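Local coordinates for protein pseudoazurin (PDB 1PMY) that binds one copper ion per subunit and, like other blue copper proteins of the plastocyanin/azurin family, probably carries electrons in the periplasm, at residues M7-P12 with P35-H40; V23-G28 with V66-E71; G39-T44 with T58-E63; G47-G52 with G72-K77; G85-V90 with K109-R114. One frame throughout, in Å; residues are numbered along the deposited sequence.

Contact 1 (M7-P12 with P35-H40). With CU (copper (II) ion), chain B.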
# COMPACT_ATOMS: atom_id res chain seq x y z
N MET A 7 4.64 4.93 -8.85
CA MET A 7 5.76 4.98 -7.84
C MET A 7 6.59 6.22 -8.17
O MET A 7 7.26 6.25 -9.24
CB MET A 7 6.51 3.64 -7.97
CG MET A 7 5.48 2.56 -7.58
SD MET A 7 6.34 0.94 -7.48
CE MET A 7 6.82 0.84 -9.20
N LEU A 8 6.49 7.20 -7.32
CA LEU A 8 7.12 8.52 -7.57
C LEU A 8 8.13 9.01 -6.52
O LEU A 8 8.01 8.81 -5.36
CB LEU A 8 6.00 9.59 -7.61
CG LEU A 8 4.89 9.45 -8.62
CD1 LEU A 8 3.64 10.21 -8.20
CD2 LEU A 8 5.32 9.74 -10.01
N ASN A 9 9.12 9.66 -7.11
CA ASN A 9 10.13 10.38 -6.29
C ASN A 9 9.45 11.60 -5.62
O ASN A 9 9.81 11.95 -4.45
CB ASN A 9 11.31 10.82 -7.14
CG ASN A 9 12.18 9.72 -7.61
OD1 ASN A 9 12.06 8.52 -7.19
ND2 ASN A 9 13.18 10.06 -8.42
N SER A 10 8.61 12.29 -6.36
CA SER A 10 7.91 13.51 -5.90
C SER A 10 6.48 13.51 -6.37
O SER A 10 6.20 13.27 -7.56
CB SER A 10 8.74 14.74 -6.28
OG SER A 10 8.30 15.90 -5.54
N GLY A 11 5.52 13.68 -5.48
CA GLY A 11 4.08 13.65 -5.83
C GLY A 11 3.25 14.18 -4.68
O GLY A 11 3.83 14.88 -3.81
N PRO A 12 1.96 13.91 -4.74
CA PRO A 12 1.03 14.38 -3.66
C PRO A 12 1.52 13.79 -2.30
O PRO A 12 1.68 12.57 -2.15
CB PRO A 12 -0.30 13.74 -4.04
CG PRO A 12 -0.20 13.57 -5.53
CD PRO A 12 1.25 13.17 -5.77
N PRO A 35 6.34 1.98 -12.60
CA PRO A 35 7.64 2.55 -12.27
C PRO A 35 7.82 3.90 -12.96
O PRO A 35 8.81 4.06 -13.71
CB PRO A 35 8.61 1.44 -12.74
CG PRO A 35 7.93 0.91 -14.00
CD PRO A 35 6.43 0.86 -13.59
N THR A 36 7.03 4.88 -12.68
CA THR A 36 7.08 6.25 -13.18
C THR A 36 8.49 6.75 -13.02
O THR A 36 9.17 7.33 -13.91
CB THR A 36 6.02 7.25 -12.63
OG1 THR A 36 4.72 6.60 -12.62
CG2 THR A 36 5.94 8.60 -13.42
N ASP A 37 8.95 6.59 -11.78
CA ASP A 37 10.35 6.88 -11.43
C ASP A 37 10.93 5.49 -11.08
O ASP A 37 10.22 4.59 -10.63
CB ASP A 37 10.47 7.85 -10.28
CG ASP A 37 10.07 9.28 -10.63
OD1 ASP A 37 10.55 9.78 -11.64
OD2 ASP A 37 9.37 9.94 -9.88
N LYS A 38 12.19 5.34 -11.38
CA LYS A 38 12.91 4.10 -11.09
C LYS A 38 13.25 4.06 -9.58
O LYS A 38 13.28 5.09 -8.90
CB LYS A 38 14.25 4.26 -11.89
CG LYS A 38 15.52 3.91 -11.26
CD LYS A 38 16.80 4.60 -11.58
CE LYS A 38 16.71 6.14 -11.44
NZ LYS A 38 17.22 6.57 -10.09
N GLY A 39 13.67 2.84 -9.19
CA GLY A 39 14.18 2.67 -7.81
C GLY A 39 13.08 2.43 -6.76
O GLY A 39 13.43 2.61 -5.59
N HIS A 40 11.90 2.12 -7.16
CA HIS A 40 10.80 1.84 -6.20
C HIS A 40 10.34 0.40 -6.31
O HIS A 40 10.50 -0.19 -7.39
CB HIS A 40 9.69 2.85 -6.33
CG HIS A 40 10.07 4.27 -6.18
ND1 HIS A 40 10.45 5.00 -5.09
CD2 HIS A 40 10.14 5.19 -7.23
CE1 HIS A 40 10.71 6.23 -5.39
NE2 HIS A 40 10.50 6.37 -6.68
CU CU B . 10.42 3.99 -3.29
O HOH W 1 13.82 6.66 -6.57
O HOH W 2 14.79 7.70 -9.41
O HOH W 3 8.70 12.37 -9.52

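Contact 2 (V23-G28 with V66-E71)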
# COMPACT_ATOMS: atom_id res chain seq x y z
N VAL A 23 -6.25 3.22 -2.01
CA VAL A 23 -6.96 2.51 -3.05
C VAL A 23 -8.13 1.68 -2.51
O VAL A 23 -7.89 0.77 -1.69
CB VAL A 23 -5.98 1.56 -3.85
CG1 VAL A 23 -6.76 0.99 -5.05
CG2 VAL A 23 -4.79 2.37 -4.43
N ARG A 24 -9.30 1.88 -3.07
CA ARG A 24 -10.52 1.09 -2.72
C ARG A 24 -10.78 0.08 -3.82
O ARG A 24 -10.90 0.57 -4.97
CB ARG A 24 -11.68 1.98 -2.37
CG ARG A 24 -11.41 2.96 -1.23
CD ARG A 24 -12.58 3.90 -1.00
NE ARG A 24 -12.11 5.22 -0.47
CZ ARG A 24 -12.21 5.55 0.81
NH1 ARG A 24 -12.79 4.74 1.70
NH2 ARG A 24 -11.68 6.70 1.27
N LEU A 25 -10.82 -1.19 -3.61
CA LEU A 25 -10.99 -2.24 -4.62
C LEU A 25 -12.09 -3.19 -4.16
O LEU A 25 -12.43 -3.27 -3.01
CB LEU A 25 -9.70 -3.13 -4.61
CG LEU A 25 -8.40 -2.48 -5.08
CD1 LEU A 25 -7.31 -3.55 -5.20
CD2 LEU A 25 -8.58 -1.86 -6.43
N LYS A 26 -12.50 -3.99 -5.14
CA LYS A 26 -13.45 -5.07 -4.95
C LYS A 26 -12.63 -6.35 -5.08
O LYS A 26 -11.56 -6.28 -5.70
CB LYS A 26 -14.51 -5.13 -6.07
CG LYS A 26 -15.43 -3.88 -5.95
CD LYS A 26 -16.88 -4.37 -6.02
CE LYS A 26 -17.25 -5.32 -4.84
NZ LYS A 26 -18.43 -6.14 -5.33
N PRO A 27 -13.12 -7.41 -4.48
CA PRO A 27 -12.42 -8.70 -4.59
C PRO A 27 -12.33 -9.04 -6.09
O PRO A 27 -13.31 -8.88 -6.85
CB PRO A 27 -13.30 -9.66 -3.78
CG PRO A 27 -14.38 -8.89 -3.18
CD PRO A 27 -14.40 -7.51 -3.77
N GLY A 28 -11.18 -9.53 -6.51
CA GLY A 28 -10.92 -9.87 -7.94
C GLY A 28 -10.16 -8.72 -8.61
O GLY A 28 -9.50 -9.01 -9.61
N VAL A 66 -0.57 -6.86 -8.81
CA VAL A 66 -0.99 -7.64 -7.64
C VAL A 66 -2.51 -7.82 -7.72
O VAL A 66 -3.26 -6.83 -7.77
CB VAL A 66 -0.59 -6.91 -6.31
CG1 VAL A 66 -1.00 -7.76 -5.06
CG2 VAL A 66 0.92 -6.68 -6.32
N LYS A 67 -2.92 -9.09 -7.75
CA LYS A 67 -4.36 -9.39 -7.78
C LYS A 67 -4.79 -9.60 -6.30
O LYS A 67 -3.95 -10.12 -5.46
CB LYS A 67 -4.70 -10.54 -8.71
CG LYS A 67 -6.19 -10.70 -9.02
CD LYS A 67 -6.37 -11.81 -10.01
CE LYS A 67 -7.68 -12.15 -10.63
NZ LYS A 67 -8.28 -10.93 -11.21
N PHE A 68 -5.99 -9.15 -5.99
CA PHE A 68 -6.50 -9.20 -4.64
C PHE A 68 -7.75 -10.06 -4.55
O PHE A 68 -8.78 -9.72 -5.19
CB PHE A 68 -6.82 -7.81 -4.10
CG PHE A 68 -5.64 -6.93 -3.93
CD1 PHE A 68 -5.09 -6.18 -4.96
CD2 PHE A 68 -5.09 -6.82 -2.64
CE1 PHE A 68 -3.99 -5.35 -4.74
CE2 PHE A 68 -3.98 -6.03 -2.40
CZ PHE A 68 -3.41 -5.29 -3.42
N ASP A 69 -7.70 -11.10 -3.72
CA ASP A 69 -8.91 -11.89 -3.54
C ASP A 69 -9.49 -11.83 -2.15
O ASP A 69 -10.73 -11.80 -2.04
CB ASP A 69 -8.74 -13.30 -4.13
CG ASP A 69 -7.79 -13.99 -3.14
OD1 ASP A 69 -6.63 -13.53 -3.09
OD2 ASP A 69 -8.29 -14.89 -2.38
N LYS A 70 -8.66 -11.78 -1.12
CA LYS A 70 -9.16 -11.77 0.26
C LYS A 70 -9.62 -10.39 0.59
O LYS A 70 -8.82 -9.42 0.32
CB LYS A 70 -8.08 -12.18 1.25
CG LYS A 70 -7.30 -13.46 0.94
CD LYS A 70 -8.05 -14.67 1.43
CE LYS A 70 -7.29 -15.92 0.85
NZ LYS A 70 -7.96 -17.10 1.48
N GLU A 71 -10.74 -10.17 1.16
CA GLU A 71 -11.17 -8.80 1.58
C GLU A 71 -10.43 -8.35 2.86
O GLU A 71 -9.98 -9.21 3.66
CB GLU A 71 -12.66 -8.83 1.89
CG GLU A 71 -13.51 -9.14 0.61
CD GLU A 71 -14.96 -8.84 0.93
OE1 GLU A 71 -15.36 -8.19 1.88
OE2 GLU A 71 -15.73 -9.27 0.11

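Contact 3 (G39-T44 with T58-E63). With CU (copper (II) ion), chain B.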
# COMPACT_ATOMS: atom_id res chain seq x y z
N GLY A 39 13.67 2.84 -9.19
CA GLY A 39 14.18 2.67 -7.81
C GLY A 39 13.08 2.43 -6.76
O GLY A 39 13.43 2.61 -5.59
N HIS A 40 11.90 2.12 -7.16
CA HIS A 40 10.80 1.84 -6.20
C HIS A 40 10.34 0.40 -6.31
O HIS A 40 10.50 -0.19 -7.39
CB HIS A 40 9.69 2.85 -6.33
CG HIS A 40 10.07 4.27 -6.18
ND1 HIS A 40 10.45 5.00 -5.09
CD2 HIS A 40 10.14 5.19 -7.23
CE1 HIS A 40 10.71 6.23 -5.39
NE2 HIS A 40 10.50 6.37 -6.68
N ASN A 41 9.78 -0.13 -5.21
CA ASN A 41 9.14 -1.48 -5.29
C ASN A 41 7.87 -1.38 -4.40
O ASN A 41 7.60 -0.35 -3.79
CB ASN A 41 9.96 -2.68 -5.05
CG ASN A 41 10.29 -2.93 -3.56
OD1 ASN A 41 10.09 -1.95 -2.80
ND2 ASN A 41 10.49 -4.22 -3.32
N VAL A 42 7.30 -2.56 -4.24
CA VAL A 42 6.13 -2.76 -3.37
C VAL A 42 6.37 -4.06 -2.55
O VAL A 42 6.79 -5.13 -3.06
CB VAL A 42 4.85 -2.95 -4.28
CG1 VAL A 42 3.64 -2.96 -3.31
CG2 VAL A 42 4.65 -1.67 -5.15
N GLU A 43 6.12 -3.89 -1.26
CA GLU A 43 6.31 -5.08 -0.37
C GLU A 43 5.30 -4.99 0.73
O GLU A 43 4.99 -3.88 1.29
CB GLU A 43 7.73 -5.18 0.19
CG GLU A 43 7.98 -6.35 1.14
CD GLU A 43 9.40 -6.59 1.58
OE1 GLU A 43 10.24 -5.86 1.07
OE2 GLU A 43 9.69 -7.51 2.35
N THR A 44 4.79 -6.16 1.07
CA THR A 44 3.81 -6.22 2.21
C THR A 44 4.51 -5.64 3.49
O THR A 44 5.73 -5.90 3.68
CB THR A 44 3.58 -7.76 2.49
OG1 THR A 44 2.96 -8.30 1.29
CG2 THR A 44 2.76 -8.08 3.76
N THR A 58 8.05 -7.22 -4.76
CA THR A 58 8.33 -6.98 -6.16
C THR A 58 9.78 -6.55 -6.37
O THR A 58 10.44 -6.18 -5.43
CB THR A 58 7.27 -6.02 -6.86
OG1 THR A 58 7.37 -4.65 -6.33
CG2 THR A 58 5.84 -6.58 -6.55
N THR A 59 10.17 -6.63 -7.63
CA THR A 59 11.52 -6.21 -8.07
C THR A 59 11.52 -4.73 -8.38
O THR A 59 10.65 -4.04 -8.94
CB THR A 59 11.91 -7.01 -9.38
OG1 THR A 59 11.85 -8.40 -9.00
CG2 THR A 59 13.30 -6.54 -9.86
N VAL A 60 12.57 -4.15 -7.74
CA VAL A 60 12.80 -2.72 -7.86
C VAL A 60 12.88 -2.23 -9.33
O VAL A 60 13.56 -2.88 -10.15
CB VAL A 60 13.93 -2.29 -6.95
CG1 VAL A 60 14.30 -0.82 -7.26
CG2 VAL A 60 13.68 -2.44 -5.47
N GLY A 61 12.16 -1.16 -9.58
CA GLY A 61 12.15 -0.52 -10.91
C GLY A 61 11.32 -1.20 -11.98
O GLY A 61 11.33 -0.74 -13.15
N GLN A 62 10.58 -2.26 -11.63
CA GLN A 62 9.73 -2.97 -12.62
C GLN A 62 8.26 -2.69 -12.37
O GLN A 62 7.76 -2.53 -11.22
CB GLN A 62 9.89 -4.50 -12.47
CG GLN A 62 11.28 -4.94 -12.88
CD GLN A 62 11.41 -6.39 -13.20
OE1 GLN A 62 12.51 -6.76 -13.67
NE2 GLN A 62 10.48 -7.29 -12.94
N GLU A 63 7.48 -2.79 -13.48
CA GLU A 63 5.99 -2.66 -13.32
C GLU A 63 5.61 -3.98 -12.60
O GLU A 63 6.34 -5.02 -12.82
CB GLU A 63 5.31 -2.90 -14.65
CG GLU A 63 5.61 -2.12 -15.85
CD GLU A 63 4.41 -1.80 -16.76
OE1 GLU A 63 3.47 -2.61 -16.79
OE2 GLU A 63 4.47 -0.74 -17.35
CU CU B . 10.42 3.99 -3.29

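Contact 4 (G47-G52 with G72-K77)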
# COMPACT_ATOMS: atom_id res chain seq x y z
N GLY A 47 1.91 -7.75 9.35
CA GLY A 47 0.94 -7.36 10.36
C GLY A 47 -0.10 -6.43 9.71
O GLY A 47 -1.09 -6.10 10.41
N MET A 48 0.08 -6.16 8.40
CA MET A 48 -0.90 -5.26 7.73
C MET A 48 -1.49 -6.01 6.51
O MET A 48 -1.37 -5.55 5.36
CB MET A 48 -0.38 -3.86 7.32
CG MET A 48 0.13 -3.08 8.47
SD MET A 48 0.76 -1.46 7.97
CE MET A 48 -0.82 -0.57 7.88
N ALA A 49 -2.15 -7.14 6.79
CA ALA A 49 -2.77 -7.95 5.71
C ALA A 49 -3.76 -8.97 6.28
O ALA A 49 -3.43 -9.54 7.35
CB ALA A 49 -1.72 -8.68 4.88
N PRO A 50 -4.81 -9.24 5.54
CA PRO A 50 -5.75 -10.27 6.06
C PRO A 50 -5.03 -11.60 6.01
O PRO A 50 -4.11 -11.89 5.27
CB PRO A 50 -6.98 -10.08 5.20
CG PRO A 50 -6.44 -9.59 3.88
CD PRO A 50 -5.24 -8.67 4.28
N ASP A 51 -5.47 -12.49 6.93
CA ASP A 51 -4.82 -13.81 7.05
C ASP A 51 -5.15 -14.58 5.79
O ASP A 51 -6.26 -14.39 5.28
CB ASP A 51 -5.02 -14.47 8.40
CG ASP A 51 -6.43 -14.50 8.87
OD1 ASP A 51 -7.29 -14.74 7.96
OD2 ASP A 51 -6.69 -14.25 10.10
N GLY A 52 -4.14 -15.26 5.28
CA GLY A 52 -4.41 -15.98 3.99
C GLY A 52 -3.90 -15.25 2.77
O GLY A 52 -3.71 -15.93 1.73
N GLY A 72 -10.33 -7.06 3.04
CA GLY A 72 -9.63 -6.53 4.24
C GLY A 72 -8.69 -5.39 3.85
O GLY A 72 -8.76 -4.85 2.76
N VAL A 73 -7.89 -5.01 4.83
CA VAL A 73 -6.98 -3.90 4.83
C VAL A 73 -5.52 -4.37 4.66
O VAL A 73 -5.10 -5.34 5.34
CB VAL A 73 -7.10 -3.18 6.24
CG1 VAL A 73 -6.27 -1.91 6.29
CG2 VAL A 73 -8.60 -2.75 6.39
N TYR A 74 -4.86 -3.77 3.68
CA TYR A 74 -3.46 -4.17 3.34
C TYR A 74 -2.56 -2.92 3.46
O TYR A 74 -3.00 -1.85 2.95
CB TYR A 74 -3.46 -4.55 1.86
CG TYR A 74 -4.17 -5.83 1.53
CD1 TYR A 74 -5.59 -5.87 1.46
CD2 TYR A 74 -3.44 -7.00 1.31
CE1 TYR A 74 -6.18 -7.10 1.09
CE2 TYR A 74 -4.06 -8.21 0.98
CZ TYR A 74 -5.47 -8.24 0.87
OH TYR A 74 -6.07 -9.41 0.47
N GLY A 75 -1.37 -3.07 4.02
CA GLY A 75 -0.44 -1.91 4.02
C GLY A 75 0.79 -2.41 3.18
O GLY A 75 1.10 -3.63 3.35
N PHE A 76 1.22 -1.48 2.35
CA PHE A 76 2.39 -1.84 1.52
C PHE A 76 3.42 -0.70 1.71
O PHE A 76 3.01 0.43 1.86
CB PHE A 76 2.01 -1.88 0.02
CG PHE A 76 1.09 -3.02 -0.36
CD1 PHE A 76 1.64 -4.28 -0.37
CD2 PHE A 76 -0.29 -2.80 -0.54
CE1 PHE A 76 0.81 -5.38 -0.67
CE2 PHE A 76 -1.11 -3.88 -0.91
CZ PHE A 76 -0.53 -5.13 -0.93
N LYS A 77 4.65 -1.11 1.61
CA LYS A 77 5.78 -0.16 1.65
C LYS A 77 6.55 -0.34 0.32
O LYS A 77 6.46 -1.30 -0.43
CB LYS A 77 6.73 -0.59 2.83
CG LYS A 77 7.47 -1.90 2.75
CD LYS A 77 8.44 -2.02 3.97
CE LYS A 77 9.04 -3.42 3.94
NZ LYS A 77 10.02 -3.44 5.11
O HOH W 4 -0.23 -6.13 2.76

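Contact 5 (G85-V90 with K109-R114)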
# COMPACT_ATOMS: atom_id res chain seq x y z
N GLY A 85 8.81 7.13 4.46
CA GLY A 85 7.37 7.19 4.43
C GLY A 85 6.71 6.75 3.13
O GLY A 85 5.51 7.11 2.97
N MET A 86 7.40 5.96 2.31
CA MET A 86 6.68 5.55 1.03
C MET A 86 5.84 4.31 1.31
O MET A 86 6.36 3.17 1.35
CB MET A 86 7.75 5.25 -0.05
CG MET A 86 6.98 5.28 -1.39
SD MET A 86 8.23 5.40 -2.75
CE MET A 86 7.16 4.87 -4.12
N VAL A 87 4.58 4.51 1.59
CA VAL A 87 3.57 3.52 1.97
C VAL A 87 2.24 3.76 1.27
O VAL A 87 1.97 4.92 0.89
CB VAL A 87 3.42 3.49 3.54
CG1 VAL A 87 4.69 2.94 4.18
CG2 VAL A 87 3.09 4.90 4.07
N ALA A 88 1.44 2.77 1.17
CA ALA A 88 0.11 2.84 0.60
C ALA A 88 -0.80 1.87 1.43
O ALA A 88 -0.34 0.85 1.97
CB ALA A 88 0.14 2.32 -0.84
N LEU A 89 -2.07 2.22 1.30
CA LEU A 89 -3.12 1.40 1.98
C LEU A 89 -4.16 0.97 0.93
O LEU A 89 -4.62 1.86 0.15
CB LEU A 89 -3.63 2.28 3.11
CG LEU A 89 -4.61 1.68 4.07
CD1 LEU A 89 -3.84 0.69 4.96
CD2 LEU A 89 -5.10 2.85 4.98
N VAL A 90 -4.43 -0.29 0.94
CA VAL A 90 -5.38 -0.97 0.04
C VAL A 90 -6.54 -1.54 0.83
O VAL A 90 -6.29 -2.35 1.73
CB VAL A 90 -4.70 -2.04 -0.87
CG1 VAL A 90 -5.68 -2.71 -1.80
CG2 VAL A 90 -3.52 -1.37 -1.59
N LYS A 109 7.83 8.16 12.91
CA LYS A 109 7.02 9.35 12.96
C LYS A 109 6.47 9.80 11.62
O LYS A 109 5.25 10.02 11.45
CB LYS A 109 7.73 10.51 13.68
CG LYS A 109 6.73 11.63 14.00
CD LYS A 109 7.38 12.87 14.54
CE LYS A 109 6.63 13.58 15.65
NZ LYS A 109 5.15 13.47 15.55
N LEU A 110 7.35 9.93 10.67
CA LEU A 110 7.10 10.36 9.29
C LEU A 110 6.17 9.46 8.56
O LEU A 110 5.17 9.97 7.95
CB LEU A 110 8.43 10.77 8.75
CG LEU A 110 9.03 10.58 7.45
CD1 LEU A 110 8.14 10.57 6.22
CD2 LEU A 110 10.13 11.69 7.31
N THR A 111 6.33 8.15 8.66
CA THR A 111 5.45 7.16 8.01
C THR A 111 4.09 7.18 8.72
O THR A 111 3.05 7.08 8.05
CB THR A 111 6.02 5.70 8.01
OG1 THR A 111 7.31 5.84 7.23
CG2 THR A 111 5.19 4.64 7.36
N GLN A 112 4.09 7.27 10.03
CA GLN A 112 2.87 7.27 10.84
C GLN A 112 1.95 8.45 10.40
O GLN A 112 0.72 8.31 10.28
CB GLN A 112 3.09 7.37 12.36
CG GLN A 112 1.84 7.04 13.20
CD GLN A 112 1.22 5.69 12.92
OE1 GLN A 112 1.80 4.60 13.06
NE2 GLN A 112 0.03 5.60 12.34
N LYS A 113 2.63 9.57 10.19
CA LYS A 113 1.89 10.80 9.87
C LYS A 113 1.24 10.68 8.52
O LYS A 113 0.24 11.45 8.27
CB LYS A 113 2.73 12.05 10.04
CG LYS A 113 3.24 12.34 11.44
CD LYS A 113 2.32 11.86 12.53
CE LYS A 113 1.10 12.72 12.72
NZ LYS A 113 1.02 13.06 14.23
N ARG A 114 1.85 9.89 7.69
CA ARG A 114 1.27 9.67 6.34
C ARG A 114 0.09 8.74 6.41
O ARG A 114 -0.87 8.89 5.63
CB ARG A 114 2.36 9.15 5.40
CG ARG A 114 3.11 10.39 4.87
CD ARG A 114 3.94 9.95 3.71
NE ARG A 114 4.78 11.10 3.28
CZ ARG A 114 5.66 10.94 2.30
NH1 ARG A 114 5.87 9.76 1.68
NH2 ARG A 114 6.24 12.06 1.87

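Contact 1 (M7-P12 with P35-H40)
The H40 imidazole meets N9 OD1 at its edge, near the ring plane. CB of D37 also lies at that edge, in plane. The N9 amide is turned 66° from the ring. That same amide is stacked on the D37 carboxylate, with the two planes 21° apart. H40 NE2 gives a weak, bent bond to N9 OD1, 2.7 Å long. On the other side of the ring H40 ND1 binds copper at 2.1 Å. N9 thus lies in the second shell and probably helps to set the ring. This is the cupredoxin copper site: C78, H81 and M86 complete the set of ligands, and strand 2-8 runs up beside the loop that carries H40. D37 bonds to segment 7-12 twice. Its OD2 takes the N9 backbone N-H at 2.8 Å in an almost straight bond, on the anti side of the carboxylate and somewhat out of its plane. D37 N returns a bond to M7 O at 3.1 Å. A water also bridges S10 N and D37 OD2. A second water links N9 OD1 to K38 O. The apolar part is made by M7 and L8. M7 is bent at its last torsion (chi3 -63°), which carries CE to P35 CA at 3.6 Å. Its CB slides past H40 CB at 3.7 Å. L8 CD2 meets the methyl CG2 of T36 at 3.6 Å.

Contact 2 (V23-G28 with V66-E71)
L25 and F68 both turn CG away from their own carbonyl carbon (chi1 -67° and -65°), and this brings CD1 of L25 against CD1 of the F68 ring at 3.5 Å. The two side chains cross at about a right angle. They belong to the hydrophobic core of the cupredoxin beta sandwich, where strands 17-25 and 64-67 both run out into loops. I31 and V90 touch both residues, and the F68 ring also meets Y74 edge-to-face. Nearer the surface the contact is made mainly by backbone polar atoms and P27. G28 is gripped through both of its backbone polar atoms. G28 N donates to F68 O at 2.7 Å, almost in line with the carbonyl. P27 CG comes obliquely to E71, 3.6 Å from OE2, and P27 CB lies 3.8 Å from D69 O. The other carboxylate oxygen, E71 OE1, is held by the backbone N-H groups of D94 and K95, which fixes the carboxylate next to the proline ring. K67 is extended as far as CE and bends at its last torsion, chi4 52°. That bend brings K67 NZ to G28 O, in the carbonyl plane, with a bond of 2.8 Å.

Contact 3 (G39-T44 with T58-E63)
N41 and T58 make the tight part of this contact. ND2 of N41 gives a straight bond of 2.9 Å to T58 O, which lies in the plane of the amide. The other end of the amide, OD1, takes the N-H of A79, so both ends are fixed. The T58 hydroxyl sits between its own backbone N and carbonyl carbon (chi1 68°). From there T58 OG1 accepts a bond from V42 N at 3.0 Å. T58 N in turn donates to V42 O, also at 3.0 Å. The two backbones run nearly antiparallel here. The looser part is the type II turn from T59 to Q62, whose outer residues are exposed. G61 N still reaches H40 O at 2.9 Å, and V60 CA adds a CH...O contact to the same oxygen. The V60 methyls pack on segment 39-44: CG1 lies 3.5 Å from G39 C, while CG2 lies 3.8 Å from N41 CB. The copper ligand H40 is thus held by its backbone from the side of this turn. Further along, V42 packs on M7 of strand 2-8, F33 of strand 30-34 and F76 of strand 72-77, and E43 pairs with K77 where strand 43-44 joins the sheet.

Contact 4 (G47-G52 with G72-K77)
M48 O is the polar atom that holds this contact together. G75 N donates to it at 2.8 Å, tilted 23° from the carbonyl plane. A water donates to M48 O at 2.9 Å and also to G75 O, so it bridges the two backbones. Y74 CA adds a CH...O contact to M48 O at 3.2 Å. Strand 72-77 belongs to the cupredoxin beta sandwich, and the 47-52 loop runs along it in a nearly antiparallel direction, although it is not itself a strand. On the other side of strand 72-77, Y74 and F76 pair with strand 87-92. The M48 side chain starts over G75, with CB 3.5 Å from G75 N. Its chain is bent at the last torsion (chi3 81°), which keeps CE near G75 CA. M48 also touches F119 of helix 109-120 and H107. G75 has no side chain, and the M48 thioether lies over its backbone. V73 O takes a CH...O contact from A49 CA and a hydrogen bond from N98 ND2. The Y74 hydroxyl is bonded to K70 O, which probably helps to fix the ring beside the loop. P50 then lies across one face of that ring at about a right angle. P50 CD makes a CH-pi contact with the Y74 ring, 3.5 Å from its centroid and 15° off the normal.

Contact 5 (G85-V90 with K109-R114)
This is a buried contact of a helix with the end of a loop and the start of a strand. It sits where the chain leaves the copper-binding loop and enters strand 87-92, and the first turns of helix 109-120 cover it. Here T111 faces both G85 and V87. Its OG1 lies 3.1 Å from G85 CA. The same hydroxyl makes a weak hydrogen bond to Y82 O. T111 CG2 is anti to the backbone N (chi1 -61° for OG1), and that places the methyl against V87 CG1 at 3.6 Å and CG2 at 3.9 Å. V87 also touches L115, one turn further along the helix. G85 has no side chain and lies close against the helix, where L110 CD1 comes to 3.9 Å from its CA. R114 reaches the carbonyl of G85. Its chain is extended from CG to NE, and CD passes 3.3 Å from G85 O. R114 NH1 bonds weakly to G85 O at 3.0 Å; that oxygen lies at the edge of the guanidinium, near its plane. The same NH1 also bonds to M16 O, while NH2 bonds to M15 O. One arginine from the helix therefore ties together the backbones of two loops. Both M15 and M16 belong to the loop between strands 2-8 and 17-25. M86 turns the opposite way, with its CB directed away from the helix, and its side chain goes to the metal. The helix thus backs the ligand loop of a cupredoxin copper site, in which M86 joins H40, C78 and H81.

How the contacts relate
Contacts 1, 3 and 5 gather round the copper. Contacts 1 and 3 share G39 and H40, with centres about 10 Å apart. Contact 1 holds the H40 ring, and contact 3 holds its backbone. Contact 5 supplies M86, whose SD lies 3.2 Å from H40 ND1, so the two ligands meet at the metal. Contacts 2 and 4 lie further off. The centre of contact 2 is about 23 Å from that of contact 1. F68 of contact 2 touches F76 of contact 4. Strand 72-77 then links contact 4 to contact 3 through E43 N and K77 O (2.7 Å), and to contact 5 through F76 N and A88 O (2.8 Å).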